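Local structure of D-threo-3-hydroxyaspartate dehydratase (Delftia, 3WQF) at residues Val270-Ile275 with Ile285-Trp290; Gly289-Ser294 with Ala327-Gly332. The protein catalyses the pyridoxal phosphate-dependent deamination of D-threo-3-hydroxyaspartate to oxaloacetate and ammonia, and also dehydrates L-threo- and L-erythro-3-hydroxyaspartate and D-serine. All blocks are in the same frame, centred on the assembly; numbering follows the deposited sequence.

Interaction 1 of 2, residues Val270-Ile275 with Ile285-Trp290; sequences VLATVI and IVDAGW
Val274 and Val286 form an antiparallel non-hydrogen-bonded pair, with CA atoms 4.4 Å apart, in the beta hairpin made by strands 268-278 and 283-286. This hairpin belongs to the mixed sheet of the serine dehydratase-like domain, where strand 354-358 flanks the other edge of 268-278. To one side of the pair, Ile275 N donates to Ile285 O over a short 2.6 Å. To the other, Asp287 N reaches Thr273 O at 3.1 Å, and the same carbonyl oxygen also receives a CA-H contact from Val286.

Strand 283-286 ends here, and a side chain takes over the pairing. Asp287 turns its CG between its own backbone N and carbonyl carbon (chi1 58°), which brings the carboxylate back over Thr273. OD1 accepts the amide of Thr273 N at 2.7 Å in a nearly straight bond (171° at the hydrogen), met from above the carboxylate plane, 39° out of it. Thr273 is therefore held at both its N-H and its C=O by the one aspartate. The second oxygen, OD2, is bound by Thr20 OG1, which also meets Thr273 OG1, and forms a salt bridge to Arg101 of the second subunit; this buried carboxylate thus ties the hairpin to that subunit.

Apolar groups fill the remainder. The Ile275 and Ile285 side chains cross at about a right angle, CG1 of the former resting 3.8 Å from CG2 of the latter, while CD1 of Ile275 reaches across to the backbone between Val286 and Asp287. Where the two segments diverge, the methyl of Ala288 is met by two side chains of the longer strand: its CB lies 4.0 Å from Ala272 CB and 3.9 Å from Val270 CG1.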
ATOM      1  N   VAL B 270      -6.420 -10.630   7.961  1.00 44.41           N
ATOM      2  CA  VAL B 270      -6.686  -9.254   8.373  1.00 43.15           C
ATOM      3  C   VAL B 270      -7.920  -9.359   9.179  1.00 45.04           C
ATOM      4  O   VAL B 270      -8.967  -9.712   8.641  1.00 46.87           O
ATOM      5  CB  VAL B 270      -6.790  -8.209   7.207  1.00 42.65           C
ATOM      6  CG1 VAL B 270      -7.105  -6.814   7.747  1.00 42.15           C
ATOM      7  CG2 VAL B 270      -5.463  -8.083   6.490  1.00 41.68           C
ATOM      8  N   LEU B 271      -7.797  -9.121  10.489  1.00 45.30           N
ATOM      9  CA  LEU B 271      -8.941  -9.152  11.408  1.00 44.94           C
ATOM     10  C   LEU B 271      -9.836  -7.892  11.179  1.00 43.73           C
ATOM     11  O   LEU B 271      -9.341  -6.787  11.095  1.00 42.24           O
ATOM     12  CB  LEU B 271      -8.453  -9.307  12.875  1.00 46.06           C
ATOM     13  CG  LEU B 271      -9.493  -9.512  14.014  1.00 48.46           C
ATOM     14  CD1 LEU B 271     -10.311 -10.798  13.891  1.00 48.62           C
ATOM     15  CD2 LEU B 271      -8.806  -9.442  15.377  1.00 49.64           C
ATOM     16  N   ALA B 272     -11.140  -8.079  11.024  1.00 44.07           N
ATOM     17  CA  ALA B 272     -12.014  -7.003  10.589  1.00 43.94           C
ATOM     18  C   ALA B 272     -13.330  -7.097  11.305  1.00 45.90           C
ATOM     19  O   ALA B 272     -13.707  -8.156  11.811  1.00 48.27           O
ATOM     20  CB  ALA B 272     -12.219  -7.039   9.082  1.00 42.73           C
ATOM     21  N   THR B 273     -14.044  -5.987  11.338  1.00 46.07           N
ATOM     22  CA  THR B 273     -15.295  -5.927  12.004  1.00 47.24           C
ATOM     23  C   THR B 273     -16.372  -5.458  11.035  1.00 48.18           C
ATOM     24  O   THR B 273     -16.137  -4.509  10.261  1.00 47.52           O
ATOM     25  CB  THR B 273     -15.215  -4.981  13.234  1.00 47.41           C
ATOM     26  OG1 THR B 273     -14.213  -5.481  14.150  1.00 47.37           O
ATOM     27  CG2 THR B 273     -16.606  -4.862  13.938  1.00 47.57           C
ATOM     28  N   VAL B 274     -17.560  -6.096  11.124  1.00 49.71           N
ATOM     29  CA  VAL B 274     -18.756  -5.690  10.369  1.00 50.37           C
ATOM     30  C   VAL B 274     -19.301  -4.353  10.912  1.00 50.11           C
ATOM     31  O   VAL B 274     -19.724  -4.285  12.036  1.00 51.45           O
ATOM     32  CB  VAL B 274     -19.873  -6.765  10.393  1.00 52.29           C
ATOM     33  CG1 VAL B 274     -21.046  -6.315   9.526  1.00 52.81           C
ATOM     34  CG2 VAL B 274     -19.352  -8.105   9.876  1.00 53.21           C
ATOM     35  N   ILE B 275     -19.297  -3.293  10.109  1.00 49.86           N
ATOM     36  CA  ILE B 275     -19.734  -1.957  10.574  1.00 49.46           C
ATOM     37  C   ILE B 275     -21.063  -1.521   9.953  1.00 50.14           C
ATOM     38  O   ILE B 275     -21.630  -0.516  10.333  1.00 49.92           O
ATOM     39  CB  ILE B 275     -18.622  -0.887  10.375  1.00 47.69           C
ATOM     40  CG1 ILE B 275     -18.249  -0.713   8.893  1.00 46.72           C
ATOM     41  CG2 ILE B 275     -17.374  -1.254  11.198  1.00 47.06           C
ATOM     42  CD1 ILE B 275     -17.041   0.198   8.641  1.00 44.30           C
ATOM     43  N   ILE B 285     -20.615  -4.491   5.177  1.00 53.49           N
ATOM     44  CA  ILE B 285     -19.509  -3.502   5.249  1.00 51.57           C
ATOM     45  C   ILE B 285     -18.530  -3.807   6.407  1.00 49.85           C
ATOM     46  O   ILE B 285     -18.930  -3.881   7.564  1.00 49.66           O
ATOM     47  CB  ILE B 285     -20.011  -2.027   5.374  1.00 52.07           C
ATOM     48  CG1 ILE B 285     -21.242  -1.734   4.482  1.00 53.72           C
ATOM     49  CG2 ILE B 285     -18.871  -1.032   5.114  1.00 50.98           C
ATOM     50  CD1 ILE B 285     -21.011  -1.912   2.995  1.00 53.01           C
ATOM     51  N   VAL B 286     -17.256  -3.990   6.079  1.00 48.37           N
ATOM     52  CA  VAL B 286     -16.184  -4.177   7.096  1.00 48.33           C
ATOM     53  C   VAL B 286     -15.179  -3.012   7.123  1.00 47.78           C
ATOM     54  O   VAL B 286     -15.026  -2.259   6.148  1.00 47.36           O
ATOM     55  CB  VAL B 286     -15.405  -5.516   6.968  1.00 46.68           C
ATOM     56  CG1 VAL B 286     -16.347  -6.695   7.195  1.00 47.48           C
ATOM     57  CG2 VAL B 286     -14.676  -5.599   5.608  1.00 45.42           C
ATOM     58  N   ASP B 287     -14.500  -2.873   8.260  1.00 48.41           N
ATOM     59  CA  ASP B 287     -13.539  -1.782   8.451  1.00 46.59           C
ATOM     60  C   ASP B 287     -12.143  -2.089   7.874  1.00 46.93           C
ATOM     61  O   ASP B 287     -11.176  -1.311   8.119  1.00 48.62           O
ATOM     62  CB  ASP B 287     -13.458  -1.439   9.926  1.00 46.23           C
ATOM     63  CG  ASP B 287     -13.049  -2.614  10.776  1.00 45.47           C
ATOM     64  OD1 ASP B 287     -12.882  -3.735  10.280  1.00 44.41           O
ATOM     65  OD2 ASP B 287     -12.926  -2.418  11.983  1.00 46.25           O
ATOM     66  N   ALA B 288     -12.017  -3.179   7.085  1.00 46.26           N
ATOM     67  CA  ALA B 288     -10.769  -3.381   6.301  1.00 45.92           C
ATOM     68  C   ALA B 288     -11.022  -3.051   4.820  1.00 46.38           C
ATOM     69  O   ALA B 288     -11.544  -3.916   4.060  1.00 46.88           O
ATOM     70  CB  ALA B 288     -10.186  -4.786   6.478  1.00 45.24           C
ATOM     71  N   GLY B 289     -10.734  -1.787   4.448  1.00 43.23           N
ATOM     72  CA  GLY B 289     -10.747  -1.333   3.069  1.00 40.87           C
ATOM     73  C   GLY B 289      -9.381  -1.580   2.451  1.00 40.33           C
ATOM     74  O   GLY B 289      -8.596  -2.418   2.994  1.00 38.41           O
ATOM     75  N   TRP B 290      -9.075  -0.909   1.320  1.00 38.95           N
ATOM     76  CA  TRP B 290      -7.777  -1.186   0.661  1.00 39.65           C
ATOM     77  C   TRP B 290      -6.595  -0.718   1.465  1.00 39.22           C
ATOM     78  O   TRP B 290      -5.473  -1.185   1.201  1.00 37.56           O
ATOM     79  CB  TRP B 290      -7.667  -0.720  -0.812  1.00 39.73           C
ATOM     80  CG  TRP B 290      -7.880   0.752  -0.955  1.00 40.46           C
ATOM     81  CD1 TRP B 290      -9.049   1.412  -1.356  1.00 42.74           C
ATOM     82  CD2 TRP B 290      -6.898   1.805  -0.673  1.00 40.21           C
ATOM     83  NE1 TRP B 290      -8.869   2.788  -1.335  1.00 44.45           N
ATOM     84  CE2 TRP B 290      -7.584   3.090  -0.920  1.00 42.16           C
ATOM     85  CE3 TRP B 290      -5.575   1.818  -0.226  1.00 38.64           C
ATOM     86  CZ2 TRP B 290      -6.950   4.309  -0.709  1.00 40.65           C
ATOM     87  CZ3 TRP B 290      -4.960   3.051  -0.023  1.00 38.88           C
ATOM     88  CH2 TRP B 290      -5.630   4.260  -0.267  1.00 39.72           C
TER

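Interaction 2 of 2, residues Gly289-Ser294 with Ala327-Gly332; sequences GWMAMS and ANQEHG
Trp290 and Met291 open a short helix, and their amides are received by consecutive carbonyls of the turn between strands 322-327 and 332-336: Trp290 N donates to Asn328 O at 2.9 Å, and Met291 N to Gln329 O at 3.0 Å. The turn thus supplies acceptors for first-turn N-H groups, which no preceding helical turn can serve. Only the second bond arrives in the carbonyl plane, on a lone pair; the first is tilted out by 35°.

Packing is tightest at the N-cap, Gly289, whose CA lies 3.1 Å from Asn328 O and 3.3 Å from His331 O. A beta carbon here would run into Asn328 O and His331 N. The indole of Trp290, swung between backbone N and carbonyl carbon (chi1 59°), takes Gln329 CA over one face, 3.7 Å from the centroid of the five-membered ring, in a CH-pi contact. The extended Gln329 chain leaves the face at CZ2: CG stands above that atom and the amide lies beyond the rim, OE1 3.3 Å from CZ2 and its plane 50° from the indole, while NE2 ends 3.3 Å from Met291 CE. Cutting Trp290 back to alanine would probably open a gap beneath Gln329, leaving its side chain free to turn and Arg295 without its cation-pi partner.

The contact thins at the side chain of Asn328, which starts away from the helix and whose OD1 bonds Arg151 of the second subunit. Glu330 starts outward but bends back, OE2 lying 3.3 Å from Met291 CB, while OE1 accepts Trp390 NE1 of the second subunit. The helix follows strand 283-286, meets the turn at its start and helix 362-367 at its end (Thr365 OG1 to Met293 O), and rests Ala292 on strand 268-278.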
ATOM      1  N   GLY B 289     -10.734  -1.787   4.448  1.00 43.23           N
ATOM      2  CA  GLY B 289     -10.747  -1.333   3.069  1.00 40.87           C
ATOM      3  C   GLY B 289      -9.381  -1.580   2.451  1.00 40.33           C
ATOM      4  O   GLY B 289      -8.596  -2.418   2.994  1.00 38.41           O
ATOM      5  N   TRP B 290      -9.075  -0.909   1.320  1.00 38.95           N
ATOM      6  CA  TRP B 290      -7.777  -1.186   0.661  1.00 39.65           C
ATOM      7  C   TRP B 290      -6.595  -0.718   1.465  1.00 39.22           C
ATOM      8  O   TRP B 290      -5.473  -1.185   1.201  1.00 37.56           O
ATOM      9  CB  TRP B 290      -7.667  -0.720  -0.812  1.00 39.73           C
ATOM     10  CG  TRP B 290      -7.880   0.752  -0.955  1.00 40.46           C
ATOM     11  CD1 TRP B 290      -9.049   1.412  -1.356  1.00 42.74           C
ATOM     12  CD2 TRP B 290      -6.898   1.805  -0.673  1.00 40.21           C
ATOM     13  NE1 TRP B 290      -8.869   2.788  -1.335  1.00 44.45           N
ATOM     14  CE2 TRP B 290      -7.584   3.090  -0.920  1.00 42.16           C
ATOM     15  CE3 TRP B 290      -5.575   1.818  -0.226  1.00 38.64           C
ATOM     16  CZ2 TRP B 290      -6.950   4.309  -0.709  1.00 40.65           C
ATOM     17  CZ3 TRP B 290      -4.960   3.051  -0.023  1.00 38.88           C
ATOM     18  CH2 TRP B 290      -5.630   4.260  -0.267  1.00 39.72           C
ATOM     19  N   MET B 291      -6.814   0.222   2.423  1.00 40.15           N
ATOM     20  CA  MET B 291      -5.709   0.680   3.307  1.00 40.04           C
ATOM     21  C   MET B 291      -5.175  -0.517   4.118  1.00 40.36           C
ATOM     22  O   MET B 291      -3.965  -0.700   4.192  1.00 40.23           O
ATOM     23  CB  MET B 291      -6.077   1.837   4.256  1.00 40.15           C
ATOM     24  CG  MET B 291      -4.845   2.419   4.976  1.00 39.92           C
ATOM     25  SD  MET B 291      -3.543   3.135   3.911  1.00 40.88           S
ATOM     26  CE  MET B 291      -4.384   4.659   3.370  1.00 40.10           C
ATOM     27  N   ALA B 292      -6.093  -1.324   4.663  1.00 39.32           N
ATOM     28  CA  ALA B 292      -5.763  -2.589   5.327  1.00 40.38           C
ATOM     29  C   ALA B 292      -5.306  -3.763   4.402  1.00 41.11           C
ATOM     30  O   ALA B 292      -4.292  -4.436   4.688  1.00 41.57           O
ATOM     31  CB  ALA B 292      -6.919  -3.008   6.262  1.00 39.75           C
ATOM     32  N   MET B 293      -6.044  -4.015   3.310  1.00 41.86           N
ATOM     33  CA  MET B 293      -5.733  -5.101   2.395  1.00 41.07           C
ATOM     34  C   MET B 293      -4.557  -4.788   1.469  1.00 40.95           C
ATOM     35  O   MET B 293      -3.886  -5.721   0.929  1.00 39.71           O
ATOM     36  CB  MET B 293      -6.959  -5.479   1.571  1.00 42.15           C
ATOM     37  CG  MET B 293      -8.120  -6.045   2.399  1.00 44.40           C
ATOM     38  SD  MET B 293      -7.660  -7.146   3.779  1.00 45.38           S
ATOM     39  CE  MET B 293      -6.591  -8.369   2.946  1.00 43.90           C
ATOM     40  N   SER B 294      -4.299  -3.484   1.290  1.00 40.00           N
ATOM     41  CA  SER B 294      -3.543  -2.960   0.101  1.00 39.49           C
ATOM     42  C   SER B 294      -4.390  -3.070  -1.186  1.00 40.38           C
ATOM     43  O   SER B 294      -5.422  -3.787  -1.230  1.00 39.92           O
ATOM     44  CB  SER B 294      -2.161  -3.636  -0.125  1.00 38.46           C
ATOM     45  OG  SER B 294      -2.301  -4.737  -1.011  1.00 38.75           O
ATOM     46  N   ALA B 327     -13.421  -2.412  -2.311  1.00 53.49           N
ATOM     47  CA  ALA B 327     -12.809  -1.775  -1.160  1.00 52.91           C
ATOM     48  C   ALA B 327     -12.659  -0.288  -1.449  1.00 52.47           C
ATOM     49  O   ALA B 327     -12.172   0.119  -2.512  1.00 51.55           O
ATOM     50  CB  ALA B 327     -11.449  -2.409  -0.841  1.00 50.62           C
ATOM     51  N   ASN B 328     -13.119   0.517  -0.507  1.00 53.48           N
ATOM     52  CA  ASN B 328     -12.734   1.921  -0.459  1.00 54.28           C
ATOM     53  C   ASN B 328     -11.659   2.033   0.613  1.00 50.90           C
ATOM     54  O   ASN B 328     -11.270   1.007   1.171  1.00 47.71           O
ATOM     55  CB  ASN B 328     -13.956   2.804  -0.219  1.00 58.61           C
ATOM     56  CG  ASN B 328     -14.536   3.330  -1.534  1.00 63.54           C
ATOM     57  OD1 ASN B 328     -15.107   4.425  -1.595  1.00 66.74           O
ATOM     58  ND2 ASN B 328     -14.344   2.564  -2.612  1.00 62.08           N
ATOM     59  N   GLN B 329     -11.198   3.242   0.928  1.00 49.27           N
ATOM     60  CA  GLN B 329      -9.979   3.374   1.747  1.00 46.79           C
ATOM     61  C   GLN B 329     -10.046   2.630   3.120  1.00 45.46           C
ATOM     62  O   GLN B 329      -9.182   1.790   3.447  1.00 42.48           O
ATOM     63  CB  GLN B 329      -9.573   4.836   1.913  1.00 44.44           C
ATOM     64  CG  GLN B 329      -8.140   4.972   2.401  1.00 42.96           C
ATOM     65  CD  GLN B 329      -7.551   6.354   2.137  1.00 42.52           C
ATOM     66  OE1 GLN B 329      -7.779   6.930   1.080  1.00 43.52           O
ATOM     67  NE2 GLN B 329      -6.811   6.894   3.114  1.00 42.31           N
ATOM     68  N   GLU B 330     -11.067   2.949   3.898  1.00 44.62           N
ATOM     69  CA  GLU B 330     -11.263   2.249   5.170  1.00 45.92           C
ATOM     70  C   GLU B 330     -12.579   1.376   5.220  1.00 46.89           C
ATOM     71  O   GLU B 330     -13.024   1.040   6.323  1.00 45.85           O
ATOM     72  CB  GLU B 330     -11.215   3.266   6.345  1.00 44.71           C
ATOM     73  CG  GLU B 330      -9.875   4.002   6.495  1.00 42.82           C
ATOM     74  CD  GLU B 330      -8.749   3.112   7.004  1.00 42.16           C
ATOM     75  OE1 GLU B 330      -9.031   2.035   7.616  1.00 40.61           O
ATOM     76  OE2 GLU B 330      -7.563   3.495   6.757  1.00 42.61           O
ATOM     77  N   HIS B 331     -13.189   1.079   4.043  1.00 47.12           N
ATOM     78  CA  HIS B 331     -14.461   0.278   3.928  1.00 48.89           C
ATOM     79  C   HIS B 331     -14.212  -0.874   2.999  1.00 48.79           C
ATOM     80  O   HIS B 331     -13.787  -0.657   1.846  1.00 47.67           O
ATOM     81  CB  HIS B 331     -15.612   1.043   3.243  1.00 50.48           C
ATOM     82  CG  HIS B 331     -16.117   2.236   3.985  1.00 52.05           C
ATOM     83  ND1 HIS B 331     -15.435   3.404   4.033  1.00 51.84           N
ATOM     84  CD2 HIS B 331     -17.326   2.450   4.674  1.00 54.14           C
ATOM     85  CE1 HIS B 331     -16.146   4.306   4.759  1.00 52.95           C
ATOM     86  NE2 HIS B 331     -17.305   3.718   5.145  1.00 53.93           N
ATOM     87  N   GLY B 332     -14.489  -2.093   3.465  1.00 48.92           N
ATOM     88  CA  GLY B 332     -14.478  -3.284   2.596  1.00 49.65           C
ATOM     89  C   GLY B 332     -15.914  -3.666   2.247  1.00 51.78           C
ATOM     90  O   GLY B 332     -16.814  -3.508   3.097  1.00 51.83           O
TER

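In the fold
Interactions 1 and 2 share Gly289 and Trp290, and their centres are about 8 Å apart: the chain passes from the hairpin of interaction 1 straight into the helix of interaction 2. The two also meet across the sheet, where Val286 O and Gly332 N, 2.7 Å apart, probably form a hydrogen bond between strands 283-286 and 332-336. Val270 CG2 packs 3.6 Å from Met293 SD, joining strand 268-278 to the helix. Both touch the second subunit. Through interaction 2 this surface comes near the cofactor site, since Gln329 NE2 makes a weak hydrogen bond to the backbone O of that subunit's Lys53, the inferred pyridoxal phosphate lysine.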